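PDB 1U60: glutaminase 1 from Escherichia coli, which catalyses the hydrolysis of L-glutamine to L-glutamate and ammonium. Local coordinates for residues D28-L33 and N158-T163; Y60-E65 and T198-I203; A170-L175 and D184-C189. One frame throughout, in Å; residues are numbered along the deposited sequence.

From the N terminus, the chain first passes 28-33, where interaction 1 opens, and then 60-65, where interaction 2 opens. At 158-163 interaction 1 closes across 124 intervening residues. Interaction 3 follows, a contact between two successive helices, 170-175 with 184-189, and strand 198-200 then closes interaction 2. Interactions 1 and 2 therefore cross, interaction 3 is nested inside the loop of interaction 2, and interactions 1 and 3 stand in series. The first two touch where OE2 of Glu65 and OE2 of Glu161, a predicted substrate-binding residue, come within 2.7 Å. Together the contacts tie the loop leading into helix 31-34, a small sheet and a helical region into one fold.

Interaction 1 of 3, residues D28-L33 and N158-T163; sequences DYIPFL and NQSEQT
Two torsions bring Tyr29 and Glu161 together. Tyr29 has chi1 of 62°, which sets CG between its own backbone N and carbonyl carbon and swings the ring toward helix 155-162, while Glu161 is bent at chi2 (-83°), turning its carboxylate back toward the tyrosine. The hydroxyl OH of Tyr29 donates a short hydrogen bond, 2.6 Å, to OE2 of Glu161, which receives it on the syn lone pair, on the side of the other oxygen. The carboxylate sits at the edge of the ring, its plane turned 66° from that of the ring, and OE1 of Glu161 lies 3.5 Å from CE2 of Tyr29. Tyrosine suits this place because its flat arm ends in a donor that can fix the rotation of an acid. Glu161 is a predicted substrate-binding residue, so Tyr29 is probably a second-shell partner that positions it.

Beside this polar pair, Ile30 supplies the apolar part. Its CG2 presses on CB of Ser160 at 3.5 Å, and the other branch reaches CD1 to within 4.0 Å of CG of Glu161, crossing that chain at about a right angle. The small serine lets the branched isoleucine come close. Ile30 is also the N-cap residue of helix 31-34, whose first turn has backbone N-H groups with no preceding turn to bond to. Pro31 has none to satisfy; that of Phe32 is taken by a water, 2.9 Å from Phe32 N and 2.6 Å from OG of Ser160, which thus bridges the two helices.

Around the contact, Phe32 leans on Glu156 and Val157 of helix 155-162, Tyr29 touches the loops carrying Glu65 and Val262, and Glu161 and Gln162 rest against Thr193 of helix 185-195.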
loop_
_atom_site.group_PDB
_atom_site.type_symbol
_atom_site.label_atom_id
_atom_site.label_comp_id
_atom_site.label_asym_id
_atom_site.label_seq_id
_atom_site.Cartn_x
_atom_site.Cartn_y
_atom_site.Cartn_z
ATOM N N ASP A 28 19.053 13.385 -16.015
ATOM C CA ASP A 28 20.026 13.834 -17.006
ATOM C C ASP A 28 20.784 12.715 -17.737
ATOM O O ASP A 28 21.817 12.954 -18.373
ATOM C CB ASP A 28 20.963 14.865 -16.368
ATOM C CG ASP A 28 21.883 14.256 -15.316
ATOM O OD1 ASP A 28 21.825 13.036 -15.086
ATOM O OD2 ASP A 28 22.719 14.942 -14.691
ATOM N N TYR A 29 20.241 11.513 -17.729
ATOM C CA TYR A 29 20.914 10.405 -18.376
ATOM C C TYR A 29 20.775 10.453 -19.893
ATOM O O TYR A 29 21.517 9.769 -20.577
ATOM C CB TYR A 29 20.470 9.063 -17.811
ATOM C CG TYR A 29 19.005 8.801 -18.007
ATOM C CD1 TYR A 29 18.069 9.189 -17.056
ATOM C CD2 TYR A 29 18.569 8.174 -19.135
ATOM C CE1 TYR A 29 16.721 8.944 -17.255
ATOM C CE2 TYR A 29 17.224 7.936 -19.338
ATOM C CZ TYR A 29 16.325 8.334 -18.412
ATOM O OH TYR A 29 14.993 8.068 -18.644
ATOM N N ILE A 30 19.818 11.248 -20.390
ATOM C CA ILE A 30 19.725 11.592 -21.815
ATOM C C ILE A 30 19.581 13.108 -21.897
ATOM O O ILE A 30 19.015 13.720 -21.003
ATOM C CB ILE A 30 18.570 10.913 -22.566
ATOM C CG1 ILE A 30 17.217 11.081 -21.849
ATOM C CG2 ILE A 30 18.865 9.401 -22.787
ATOM C CD1 ILE A 30 16.035 10.763 -22.759
ATOM N N PRO A 31 20.132 13.723 -22.931
ATOM C CA PRO A 31 20.081 15.186 -23.045
ATOM C C PRO A 31 18.689 15.806 -23.038
ATOM O O PRO A 31 18.525 16.884 -22.464
ATOM C CB PRO A 31 20.790 15.451 -24.386
ATOM C CG PRO A 31 21.729 14.331 -24.514
ATOM C CD PRO A 31 20.989 13.128 -23.979
ATOM N N PHE A 32 17.710 15.166 -23.667
ATOM C CA PHE A 32 16.383 15.713 -23.723
ATOM C C PHE A 32 15.908 16.041 -22.300
ATOM O O PHE A 32 15.393 17.137 -22.066
ATOM C CB PHE A 32 15.399 14.734 -24.384
ATOM C CG PHE A 32 14.029 15.309 -24.605
ATOM C CD1 PHE A 32 13.717 15.965 -25.770
ATOM C CD2 PHE A 32 13.050 15.198 -23.625
ATOM C CE1 PHE A 32 12.433 16.477 -25.989
ATOM C CE2 PHE A 32 11.804 15.735 -23.811
ATOM C CZ PHE A 32 11.482 16.381 -25.004
ATOM N N LEU A 33 16.013 15.081 -21.380
ATOM C CA LEU A 33 15.564 15.303 -19.999
ATOM C C LEU A 33 16.420 16.363 -19.297
ATOM O O LEU A 33 15.917 17.173 -18.521
ATOM C CB LEU A 33 15.543 13.976 -19.242
ATOM C CG LEU A 33 14.512 12.976 -19.738
ATOM C CD1 LEU A 33 14.704 11.634 -19.035
ATOM C CD2 LEU A 33 13.075 13.505 -19.492
ATOM N N ASN A 158 12.847 8.676 -27.729
ATOM C CA ASN A 158 12.940 7.244 -28.071
ATOM C C ASN A 158 14.347 6.874 -28.582
ATOM O O ASN A 158 14.944 5.916 -28.116
ATOM C CB ASN A 158 11.871 6.842 -29.096
ATOM C CG ASN A 158 11.929 5.396 -29.447
ATOM O OD1 ASN A 158 12.191 5.030 -30.603
ATOM N ND2 ASN A 158 11.741 4.568 -28.475
ATOM N N GLN A 159 14.888 7.650 -29.515
ATOM C CA GLN A 159 16.248 7.352 -29.998
ATOM C C GLN A 159 17.310 7.397 -28.883
ATOM O O GLN A 159 18.203 6.521 -28.830
ATOM C CB GLN A 159 16.619 8.265 -31.187
ATOM C CG GLN A 159 17.548 7.580 -32.217
ATOM C CD GLN A 159 16.853 6.392 -32.933
ATOM O OE1 GLN A 159 15.981 6.591 -33.810
ATOM N NE2 GLN A 159 17.216 5.173 -32.546
ATOM N N SER A 160 17.204 8.369 -27.979
ATOM C CA SER A 160 18.102 8.488 -26.851
ATOM C C SER A 160 17.965 7.342 -25.857
ATOM O O SER A 160 18.956 6.764 -25.384
ATOM C CB SER A 160 17.876 9.822 -26.119
ATOM O OG SER A 160 18.327 10.887 -26.916
ATOM N N GLU A 161 16.720 7.015 -25.527
ATOM C CA GLU A 161 16.442 5.916 -24.592
ATOM C C GLU A 161 16.883 4.567 -25.155
ATOM O O GLU A 161 17.411 3.743 -24.416
ATOM C CB GLU A 161 14.949 5.884 -24.277
ATOM C CG GLU A 161 14.486 7.081 -23.416
ATOM C CD GLU A 161 14.730 6.890 -21.938
ATOM O OE1 GLU A 161 15.381 5.882 -21.564
ATOM O OE2 GLU A 161 14.329 7.770 -21.121
ATOM N N GLN A 162 16.647 4.350 -26.460
ATOM C CA GLN A 162 16.880 3.069 -27.119
ATOM C C GLN A 162 18.381 2.773 -27.165
ATOM O O GLN A 162 18.784 1.600 -27.306
ATOM C CB GLN A 162 16.348 3.071 -28.572
ATOM C CG GLN A 162 14.816 3.000 -28.810
ATOM C CD GLN A 162 14.134 1.680 -28.464
ATOM O OE1 GLN A 162 14.766 0.619 -28.340
ATOM N NE2 GLN A 162 12.828 1.738 -28.357
ATOM N N THR A 163 19.184 3.848 -27.130
ATOM C CA THR A 163 20.636 3.698 -27.285
ATOM C C THR A 163 21.379 3.832 -25.985
ATOM O O THR A 163 22.620 3.763 -25.968
ATOM C CB THR A 163 21.183 4.685 -28.318
ATOM O OG1 THR A 163 20.814 6.016 -27.972
ATOM C CG2 THR A 163 20.582 4.455 -29.655
HETATM O O HOH W 1 18.099 13.214 -25.785
#

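Interaction 2 of 3, residues Y60-E65 and T198-I203; sequences YRFALE and TLLNTI. With EDO (1,2-ethanediol), chain I.
A strand pair in a small antiparallel sheet joins Phe62 and Ala63 to Leu200 and Leu199. Phe62 and Leu200 form the hydrogen-bonded pair, with Phe62 N to Leu200 O at 2.8 Å and Leu200 N to Phe62 O at 2.9 Å; Ala63 and Leu199 form the non-hydrogen-bonded pair. Past the bridge, Leu64 N donates a nearly straight bond (174°) to Thr198 O.

Phe62 has chi1 of 53°, which folds its ring back over the neighbouring strand, with Leu200 O 3.2 Å above the ring plane. Leu200 CD2 makes an off-centre CH-pi contact 4.2 Å from the Phe62 ring centroid, and lies 3.6 Å from Leu64 CD1, so these three apolar side chains form one buried cluster.

In the three-stranded sheet, 198-200 runs between 62-63 and 152-153, while Phe62 also stacks on Phe279 of the larger five-stranded sheet. The first strand leads on to Ser66, a predicted substrate-binding residue.

Where strand 198-200 gives way to helix 202-213, Asn201 is the N-cap, an apt role for a short amide: its OD1 accepts from Glu204 N, and its ND2 donates to O2 of a bound ethanediol at 3.0 Å. That ND2 also lies 3.6 Å above the guanidinium plane of Arg61, whose NH1 forms a salt bridge with Glu204. A water links Tyr60 O with Thr202 OG1, 2.8 Å from the latter.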
loop_
_atom_site.group_PDB
_atom_site.type_symbol
_atom_site.label_atom_id
_atom_site.label_comp_id
_atom_site.label_asym_id
_atom_site.label_seq_id
_atom_site.Cartn_x
_atom_site.Cartn_y
_atom_site.Cartn_z
ATOM N N TYR A 60 2.406 22.206 -21.282
ATOM C CA TYR A 60 3.756 21.812 -21.639
ATOM C C TYR A 60 3.884 20.292 -21.613
ATOM O O TYR A 60 3.636 19.693 -20.560
ATOM C CB TYR A 60 4.769 22.424 -20.691
ATOM C CG TYR A 60 6.176 22.243 -21.185
ATOM C CD1 TYR A 60 6.774 23.206 -21.983
ATOM C CD2 TYR A 60 6.907 21.092 -20.857
ATOM C CE1 TYR A 60 8.080 23.037 -22.467
ATOM C CE2 TYR A 60 8.221 20.915 -21.312
ATOM C CZ TYR A 60 8.798 21.887 -22.115
ATOM O OH TYR A 60 10.106 21.758 -22.597
ATOM N N ARG A 61 4.272 19.697 -22.754
ATOM C CA ARG A 61 4.297 18.231 -22.883
ATOM C C ARG A 61 5.690 17.699 -22.521
ATOM O O ARG A 61 6.705 18.094 -23.122
ATOM C CB ARG A 61 3.904 17.802 -24.264
ATOM C CG ARG A 61 2.456 18.122 -24.670
ATOM C CD ARG A 61 2.229 18.243 -26.299
ATOM N NE ARG A 61 0.841 18.747 -26.600
ATOM C CZ ARG A 61 -0.186 18.000 -26.193
ATOM N NH1 ARG A 61 0.136 16.870 -25.629
ATOM N NH2 ARG A 61 -1.474 18.316 -26.344
ATOM N N PHE A 62 5.714 16.817 -21.504
ATOM C CA PHE A 62 6.938 16.263 -20.915
ATOM C C PHE A 62 6.887 14.740 -21.141
ATOM O O PHE A 62 5.837 14.178 -21.476
ATOM C CB PHE A 62 7.060 16.569 -19.392
ATOM C CG PHE A 62 5.836 16.162 -18.565
ATOM C CD1 PHE A 62 4.770 17.054 -18.385
ATOM C CD2 PHE A 62 5.754 14.918 -17.986
ATOM C CE1 PHE A 62 3.658 16.706 -17.677
ATOM C CE2 PHE A 62 4.669 14.567 -17.243
ATOM C CZ PHE A 62 3.597 15.438 -17.091
ATOM N N ALA A 63 8.024 14.071 -20.956
ATOM C CA ALA A 63 8.112 12.611 -21.222
ATOM C C ALA A 63 7.378 11.833 -20.158
ATOM O O ALA A 63 7.537 12.097 -18.979
ATOM C CB ALA A 63 9.591 12.169 -21.324
ATOM N N LEU A 64 6.515 10.937 -20.588
ATOM C CA LEU A 64 5.687 10.094 -19.740
ATOM C C LEU A 64 6.544 9.215 -18.832
ATOM O O LEU A 64 6.262 9.072 -17.679
ATOM C CB LEU A 64 4.808 9.245 -20.639
ATOM C CG LEU A 64 3.748 8.348 -19.975
ATOM C CD1 LEU A 64 2.715 9.147 -19.213
ATOM C CD2 LEU A 64 3.053 7.547 -21.034
ATOM N N GLU A 65 7.572 8.619 -19.421
ATOM C CA GLU A 65 8.497 7.714 -18.805
ATOM C C GLU A 65 7.763 6.639 -17.999
ATOM O O GLU A 65 6.808 6.073 -18.507
ATOM C CB GLU A 65 9.527 8.532 -18.014
ATOM C CG GLU A 65 10.393 9.405 -18.943
ATOM C CD GLU A 65 11.428 8.592 -19.710
ATOM O OE1 GLU A 65 11.558 7.353 -19.465
ATOM O OE2 GLU A 65 12.140 9.194 -20.524
ATOM N N THR A 198 6.728 8.616 -25.000
ATOM C CA THR A 198 5.677 9.539 -25.433
ATOM C C THR A 198 5.681 10.804 -24.564
ATOM O O THR A 198 6.250 10.812 -23.467
ATOM C CB THR A 198 4.326 8.828 -25.358
ATOM O OG1 THR A 198 4.114 8.412 -24.003
ATOM C CG2 THR A 198 4.284 7.595 -26.237
ATOM N N LEU A 199 5.062 11.857 -25.080
ATOM C CA LEU A 199 4.945 13.126 -24.392
ATOM C C LEU A 199 3.499 13.456 -24.064
ATOM O O LEU A 199 2.599 13.202 -24.871
ATOM C CB LEU A 199 5.484 14.240 -25.277
ATOM C CG LEU A 199 6.925 14.096 -25.807
ATOM C CD1 LEU A 199 7.347 15.376 -26.521
ATOM C CD2 LEU A 199 7.916 13.840 -24.701
ATOM N N LEU A 200 3.262 13.933 -22.840
ATOM C CA LEU A 200 1.948 14.429 -22.468
ATOM C C LEU A 200 2.054 15.633 -21.544
ATOM O O LEU A 200 3.104 15.856 -20.932
ATOM C CB LEU A 200 1.124 13.322 -21.812
ATOM C CG LEU A 200 1.340 13.064 -20.322
ATOM C CD1 LEU A 200 0.301 12.021 -19.892
ATOM C CD2 LEU A 200 2.829 12.672 -19.958
ATOM N N ASN A 201 0.978 16.422 -21.425
ATOM C CA ASN A 201 0.993 17.559 -20.539
ATOM C C ASN A 201 0.277 17.258 -19.234
ATOM O O ASN A 201 -0.220 16.140 -19.013
ATOM C CB ASN A 201 0.461 18.834 -21.182
ATOM C CG ASN A 201 -0.930 18.738 -21.621
ATOM O OD1 ASN A 201 -1.786 18.126 -20.954
ATOM N ND2 ASN A 201 -1.227 19.372 -22.789
ATOM N N THR A 202 0.232 18.230 -18.368
ATOM C CA THR A 202 -0.279 17.975 -17.023
ATOM C C THR A 202 -1.787 17.687 -17.049
ATOM O O THR A 202 -2.287 16.915 -16.217
ATOM C CB THR A 202 0.061 19.127 -16.124
ATOM O OG1 THR A 202 1.496 19.214 -16.013
ATOM C CG2 THR A 202 -0.413 18.912 -14.668
ATOM N N ILE A 203 -2.511 18.347 -17.956
ATOM C CA ILE A 203 -3.936 18.073 -18.102
ATOM C C ILE A 203 -4.158 16.651 -18.584
ATOM O O ILE A 203 -5.079 15.984 -18.135
ATOM C CB ILE A 203 -4.604 19.173 -18.940
ATOM C CG1 ILE A 203 -4.723 20.429 -18.043
ATOM C CG2 ILE A 203 -6.004 18.786 -19.357
ATOM C CD1 ILE A 203 -5.071 21.661 -18.753
HETATM C C1 EDO I . -4.750 21.657 -22.723
HETATM O O1 EDO I . -3.457 22.194 -22.319
HETATM C C2 EDO I . -4.753 20.130 -22.777
HETATM O O2 EDO I . -4.039 19.549 -23.884
HETATM O O HOH W 2 2.318 20.379 -18.462
#

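Interaction 3 of 3, residues A170-L175 and D184-C189; sequences AIAWLL and DAMEAC
Trp173 carries much of this contact with Ala185 and Met186. From CB, chi1 of -78° places CG anti to the carbonyl carbon, and the indole spreads out over the start of helix 185-195. Along the five-membered ring, CD1 meets Met186 CE at 3.7 Å and NE1 meets the same methyl at 3.4 Å, while Met186 SD stands obliquely, 4.8 Å from that ring's centroid, as a Met-aromatic contact. Farther out, CE3, CZ3 and CH2 lie over Ala185 CB, which sits 3.6 Å from the centroid of the six-membered ring and only 10° off its normal, a well-centred CH-pi contact. Both methyls therefore press on one face of the indole. The flexible thioether, bent at chi2 and chi3, can curl to lie against the ring, and its CE also reaches Ala172 CB at 3.9 Å.

Ala172 and Ala185 face each other with only a methyl each, which suits helices whose axes pass 8.9 Å apart at 133°; Cys189 CB adds to the same seam. Asp184 is the N-cap of the second helix: its OD2 accepts from Glu187 N at 3.0 Å, and more weakly from Met186 N.

These two successive helices pack against each other and rest on helix 117-126, where Ile171 and Ala188 both touch Ile121, while Ile171, Leu174 and Leu175 pack against helix 101-106.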
loop_
_atom_site.group_PDB
_atom_site.type_symbol
_atom_site.label_atom_id
_atom_site.label_comp_id
_atom_site.label_asym_id
_atom_site.label_seq_id
_atom_site.Cartn_x
_atom_site.Cartn_y
_atom_site.Cartn_z
ATOM N N ALA A 170 19.476 -5.971 -19.832
ATOM C CA ALA A 170 19.843 -6.985 -18.854
ATOM C C ALA A 170 18.637 -7.560 -18.113
ATOM O O ALA A 170 18.505 -8.774 -17.991
ATOM C CB ALA A 170 20.803 -6.457 -17.867
ATOM N N ILE A 171 17.795 -6.665 -17.587
ATOM C CA ILE A 171 16.591 -7.073 -16.898
ATOM C C ILE A 171 15.674 -7.943 -17.770
ATOM O O ILE A 171 15.139 -8.962 -17.297
ATOM C CB ILE A 171 15.852 -5.836 -16.307
ATOM C CG1 ILE A 171 16.620 -5.262 -15.125
ATOM C CG2 ILE A 171 14.460 -6.221 -15.833
ATOM C CD1 ILE A 171 16.067 -3.976 -14.573
ATOM N N ALA A 172 15.506 -7.578 -19.037
ATOM C CA ALA A 172 14.698 -8.353 -19.938
ATOM C C ALA A 172 15.230 -9.788 -20.062
ATOM O O ALA A 172 14.476 -10.725 -20.078
ATOM C CB ALA A 172 14.657 -7.729 -21.246
ATOM N N TRP A 173 16.541 -9.942 -20.167
ATOM C CA TRP A 173 17.125 -11.262 -20.275
ATOM C C TRP A 173 17.006 -12.040 -18.972
ATOM O O TRP A 173 16.816 -13.254 -19.008
ATOM C CB TRP A 173 18.606 -11.175 -20.761
ATOM C CG TRP A 173 18.761 -10.925 -22.238
ATOM C CD1 TRP A 173 19.399 -9.886 -22.808
ATOM C CD2 TRP A 173 18.273 -11.732 -23.329
ATOM N NE1 TRP A 173 19.349 -9.971 -24.177
ATOM C CE2 TRP A 173 18.647 -11.087 -24.528
ATOM C CE3 TRP A 173 17.529 -12.917 -23.409
ATOM C CZ2 TRP A 173 18.340 -11.601 -25.799
ATOM C CZ3 TRP A 173 17.230 -13.436 -24.653
ATOM C CH2 TRP A 173 17.619 -12.774 -25.833
ATOM N N LEU A 174 17.151 -11.385 -17.816
ATOM C CA LEU A 174 16.932 -12.046 -16.548
ATOM C C LEU A 174 15.504 -12.588 -16.397
ATOM O O LEU A 174 15.289 -13.739 -15.946
ATOM C CB LEU A 174 17.188 -11.114 -15.383
ATOM C CG LEU A 174 18.655 -10.748 -15.129
ATOM C CD1 LEU A 174 18.742 -9.684 -14.054
ATOM C CD2 LEU A 174 19.518 -11.988 -14.801
ATOM N N LEU A 175 14.532 -11.761 -16.726
ATOM C CA LEU A 175 13.131 -12.201 -16.795
ATOM C C LEU A 175 12.955 -13.394 -17.760
ATOM O O LEU A 175 12.376 -14.425 -17.395
ATOM C CB LEU A 175 12.224 -11.043 -17.192
ATOM C CG LEU A 175 12.170 -9.936 -16.159
ATOM C CD1 LEU A 175 11.673 -8.687 -16.818
ATOM C CD2 LEU A 175 11.275 -10.315 -15.003
ATOM N N ASP A 184 9.627 -12.355 -26.938
ATOM C CA ASP A 184 11.050 -12.163 -27.209
ATOM C C ASP A 184 11.633 -11.029 -26.345
ATOM O O ASP A 184 11.015 -9.979 -26.229
ATOM C CB ASP A 184 11.169 -11.851 -28.688
ATOM C CG ASP A 184 12.562 -11.475 -29.112
ATOM O OD1 ASP A 184 13.390 -12.399 -29.359
ATOM O OD2 ASP A 184 12.940 -10.285 -29.258
ATOM N N ALA A 185 12.809 -11.239 -25.749
ATOM C CA ALA A 185 13.368 -10.301 -24.768
ATOM C C ALA A 185 13.594 -8.919 -25.384
ATOM O O ALA A 185 13.283 -7.912 -24.755
ATOM C CB ALA A 185 14.664 -10.851 -24.185
ATOM N N MET A 186 14.148 -8.855 -26.595
ATOM C CA MET A 186 14.508 -7.561 -27.145
ATOM C C MET A 186 13.254 -6.836 -27.668
ATOM O O MET A 186 13.180 -5.639 -27.549
ATOM C CB MET A 186 15.700 -7.620 -28.139
ATOM C CG MET A 186 17.092 -7.843 -27.371
ATOM S SD MET A 186 17.614 -6.783 -25.832
ATOM C CE MET A 186 16.875 -7.701 -24.502
ATOM N N GLU A 187 12.249 -7.573 -28.164
ATOM C CA GLU A 187 10.930 -6.985 -28.437
ATOM C C GLU A 187 10.310 -6.328 -27.211
ATOM O O GLU A 187 9.795 -5.215 -27.301
ATOM C CB GLU A 187 9.973 -8.073 -28.969
ATOM C CG GLU A 187 8.499 -7.671 -29.110
ATOM C CD GLU A 187 7.635 -8.747 -29.782
ATOM O OE1 GLU A 187 8.242 -9.745 -30.304
ATOM O OE2 GLU A 187 6.364 -8.585 -29.798
ATOM N N ALA A 188 10.292 -7.043 -26.094
ATOM C CA ALA A 188 9.759 -6.474 -24.865
ATOM C C ALA A 188 10.518 -5.218 -24.456
ATOM O O ALA A 188 9.921 -4.215 -24.051
ATOM C CB ALA A 188 9.778 -7.482 -23.739
ATOM N N CYS A 189 11.833 -5.263 -24.570
ATOM C CA CYS A 189 12.666 -4.153 -24.134
ATOM C C CYS A 189 12.410 -2.964 -25.058
ATOM O O CYS A 189 12.243 -1.839 -24.610
ATOM C CB CYS A 189 14.135 -4.578 -24.077
ATOM S SG CYS A 189 15.242 -3.289 -23.448
#